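Local coordinates for protein Alp7A (Bacillus subtilis, PDB 5EC0) that probably polymerises into actin-like filaments that segregate plasmid DNA, and binds adenine nucleotide, here ADP, between its two lobes, at residues Y68-V71 against G72-E76. Numbering follows the deposited sequence.
Sequences YFLV and GELAE
Leu70, near the end of a strand, meets Leu74 and Ala75 of the turn that follows it, and apolar contact carries most of this local fold-back. The two leucine side chains slant across one another, methyl against methyl, with Leu70 CD2 lying 3.7 Å from Leu74 CD2. In Leu74, CG stands opposite the main-chain nitrogen (chi1 -170°), which brings CG and one methyl, CD2, back to Leu70. Ala75 comes in closer to the main chain: its CB is 3.9 Å from Leu70 CB and 3.5 Å from Leu70 O, so the methyl covers both the root of the side chain and the peptide.

Polar contacts shape the turn itself. Gly72, with phi at +74°, swings the chain out of its extended path. Gly72 to Ala75 form a type I turn closed by Ala75 N to Gly72 O at 2.8 Å, and Glu76 N reaches Glu73 O at 3.2 Å. The link back to the strand runs through a water, which donates to Val71 O at 2.7 Å and accepts from Leu74 N at 3.0 Å; this bridges two backbone groups that lie too far apart to bond directly. The Glu73 side chain lies about 10 Å from the bound ADP, too far to touch it.

Strand and turn belong to the lobe of this actin-like fold that carries the large mixed sheet. Leu70 and Leu74 both touch Lys41, and the poorly ordered Glu76 forms a salt bridge with Arg263 of helix 262-272. Val71 turns its side chain away, onto Val99 and Ala103 of helix 95-112. Strand 65-71 runs between strands 22-33 and 56-62, antiparallel to each, and Gly72 still bonds to Asn29 of strand 22-33 through the backbone.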
ATOM      1  N   TYR A  68     -21.349  -5.116  12.318  1.00 47.49           N
ATOM      2  CA  TYR A  68     -21.442  -5.712  10.984  1.00 42.25           C
ATOM      3  C   TYR A  68     -20.819  -4.792   9.917  1.00 40.85           C
ATOM      4  O   TYR A  68     -21.148  -3.607   9.841  1.00 42.63           O
ATOM      5  CB  TYR A  68     -22.920  -6.029  10.662  1.00 40.38           C
ATOM      6  CG  TYR A  68     -23.558  -6.972  11.669  1.00 41.70           C
ATOM      7  CD1 TYR A  68     -24.068  -6.505  12.877  1.00 48.10           C
ATOM      8  CD2 TYR A  68     -23.622  -8.342  11.424  1.00 41.63           C
ATOM      9  CE1 TYR A  68     -24.630  -7.377  13.810  1.00 50.16           C
ATOM     10  CE2 TYR A  68     -24.188  -9.215  12.339  1.00 42.82           C
ATOM     11  CZ  TYR A  68     -24.687  -8.733  13.529  1.00 53.26           C
ATOM     12  OH  TYR A  68     -25.241  -9.611  14.439  1.00 57.09           O
ATOM     13  N   PHE A  69     -19.919  -5.335   9.106  1.00 35.26           N
ATOM     14  CA  PHE A  69     -19.166  -4.525   8.148  1.00 41.28           C
ATOM     15  C   PHE A  69     -19.143  -5.105   6.745  1.00 37.91           C
ATOM     16  O   PHE A  69     -18.909  -6.298   6.562  1.00 39.34           O
ATOM     17  CB  PHE A  69     -17.701  -4.338   8.598  1.00 32.57           C
ATOM     18  CG  PHE A  69     -17.551  -3.756   9.972  1.00 39.42           C
ATOM     19  CD1 PHE A  69     -17.509  -4.584  11.091  1.00 38.11           C
ATOM     20  CD2 PHE A  69     -17.452  -2.386  10.149  1.00 39.08           C
ATOM     21  CE1 PHE A  69     -17.385  -4.051  12.369  1.00 40.16           C
ATOM     22  CE2 PHE A  69     -17.326  -1.843  11.424  1.00 44.03           C
ATOM     23  CZ  PHE A  69     -17.295  -2.677  12.535  1.00 43.50           C
ATOM     24  N   LEU A  70     -19.358  -4.235   5.765  1.00 36.83           N
ATOM     25  CA  LEU A  70     -19.022  -4.511   4.377  1.00 33.90           C
ATOM     26  C   LEU A  70     -17.573  -4.105   4.160  1.00 34.60           C
ATOM     27  O   LEU A  70     -17.174  -3.007   4.543  1.00 46.44           O
ATOM     28  CB  LEU A  70     -19.945  -3.744   3.417  1.00 39.49           C
ATOM     29  CG  LEU A  70     -21.447  -4.010   3.553  1.00 44.96           C
ATOM     30  CD1 LEU A  70     -22.309  -3.000   2.764  1.00 40.56           C
ATOM     31  CD2 LEU A  70     -21.755  -5.435   3.115  1.00 45.81           C
ATOM     32  N   VAL A  71     -16.791  -4.986   3.543  1.00 31.65           N
ATOM     33  CA  VAL A  71     -15.365  -4.765   3.349  1.00 35.60           C
ATOM     34  C   VAL A  71     -14.951  -4.906   1.890  1.00 33.50           C
ATOM     35  O   VAL A  71     -15.359  -5.846   1.209  1.00 34.53           O
ATOM     36  CB  VAL A  71     -14.524  -5.764   4.161  1.00 32.92           C
ATOM     37  CG1 VAL A  71     -13.042  -5.493   3.956  1.00 31.98           C
ATOM     38  CG2 VAL A  71     -14.934  -5.764   5.645  1.00 31.56           C
ATOM     39  N   GLY A  72     -14.113  -3.993   1.416  1.00 32.97           N
ATOM     40  CA  GLY A  72     -13.579  -4.104   0.074  1.00 33.13           C
ATOM     41  C   GLY A  72     -14.609  -3.762  -0.984  1.00 35.80           C
ATOM     42  O   GLY A  72     -15.427  -2.849  -0.807  1.00 34.93           O
ATOM     43  N   GLU A  73     -14.568  -4.510  -2.083  1.00 35.69           N
ATOM     44  CA  GLU A  73     -15.402  -4.235  -3.247  1.00 39.18           C
ATOM     45  C   GLU A  73     -16.896  -4.297  -2.931  1.00 45.62           C
ATOM     46  O   GLU A  73     -17.686  -3.617  -3.583  1.00 41.21           O
ATOM     47  CB  GLU A  73     -15.066  -5.210  -4.381  1.00 38.23           C
ATOM     48  CG  GLU A  73     -15.620  -4.816  -5.742  1.00 51.61           C
ATOM     49  CD  GLU A  73     -15.066  -3.486  -6.246  1.00 63.83           C
ATOM     50  OE1 GLU A  73     -13.832  -3.290  -6.173  1.00 66.07           O
ATOM     51  OE2 GLU A  73     -15.865  -2.645  -6.724  1.00 70.31           O
ATOM     52  N   LEU A  74     -17.286  -5.108  -1.947  1.00 34.56           N
ATOM     53  CA  LEU A  74     -18.693  -5.172  -1.553  1.00 41.03           C
ATOM     54  C   LEU A  74     -19.151  -3.865  -0.898  1.00 45.29           C
ATOM     55  O   LEU A  74     -20.332  -3.532  -0.926  1.00 52.89           O
ATOM     56  CB  LEU A  74     -18.946  -6.351  -0.609  1.00 35.15           C
ATOM     57  CG  LEU A  74     -20.425  -6.653  -0.320  1.00 45.30           C
ATOM     58  CD1 LEU A  74     -21.207  -6.906  -1.619  1.00 39.18           C
ATOM     59  CD2 LEU A  74     -20.556  -7.836   0.641  1.00 36.22           C
ATOM     60  N   ALA A  75     -18.217  -3.125  -0.311  1.00 46.42           N
ATOM     61  CA  ALA A  75     -18.538  -1.847   0.320  1.00 52.70           C
ATOM     62  C   ALA A  75     -18.618  -0.705  -0.702  1.00 57.54           C
ATOM     63  O   ALA A  75     -19.067   0.400  -0.379  1.00 60.27           O
ATOM     64  CB  ALA A  75     -17.506  -1.519   1.399  1.00 35.24           C
ATOM     65  N   GLU A  76     -18.205  -0.980  -1.935  1.00 58.85           N
ATOM     66  CA  GLU A  76     -17.985   0.074  -2.927  1.00 64.33           C
ATOM     67  C   GLU A  76     -19.206   0.952  -3.261  1.00 65.98           C
ATOM     68  O   GLU A  76     -19.099   2.176  -3.223  1.00 66.65           O
ATOM     69  CB  GLU A  76     -17.435  -0.530  -4.223  1.00 71.72           C
ATOM     70  CG  GLU A  76     -16.570   0.426  -4.998  1.00 81.35           C
ATOM     71  CD  GLU A  76     -15.402   0.911  -4.168  1.00 85.11           C
ATOM     72  OE1 GLU A  76     -15.238   2.142  -4.026  1.00 91.44           O
ATOM     73  OE2 GLU A  76     -14.657   0.048  -3.651  1.00 80.30           O
TER
HETATM   74  O   HOH W   1     -15.831  -7.486  -0.933  0.81 23.73           O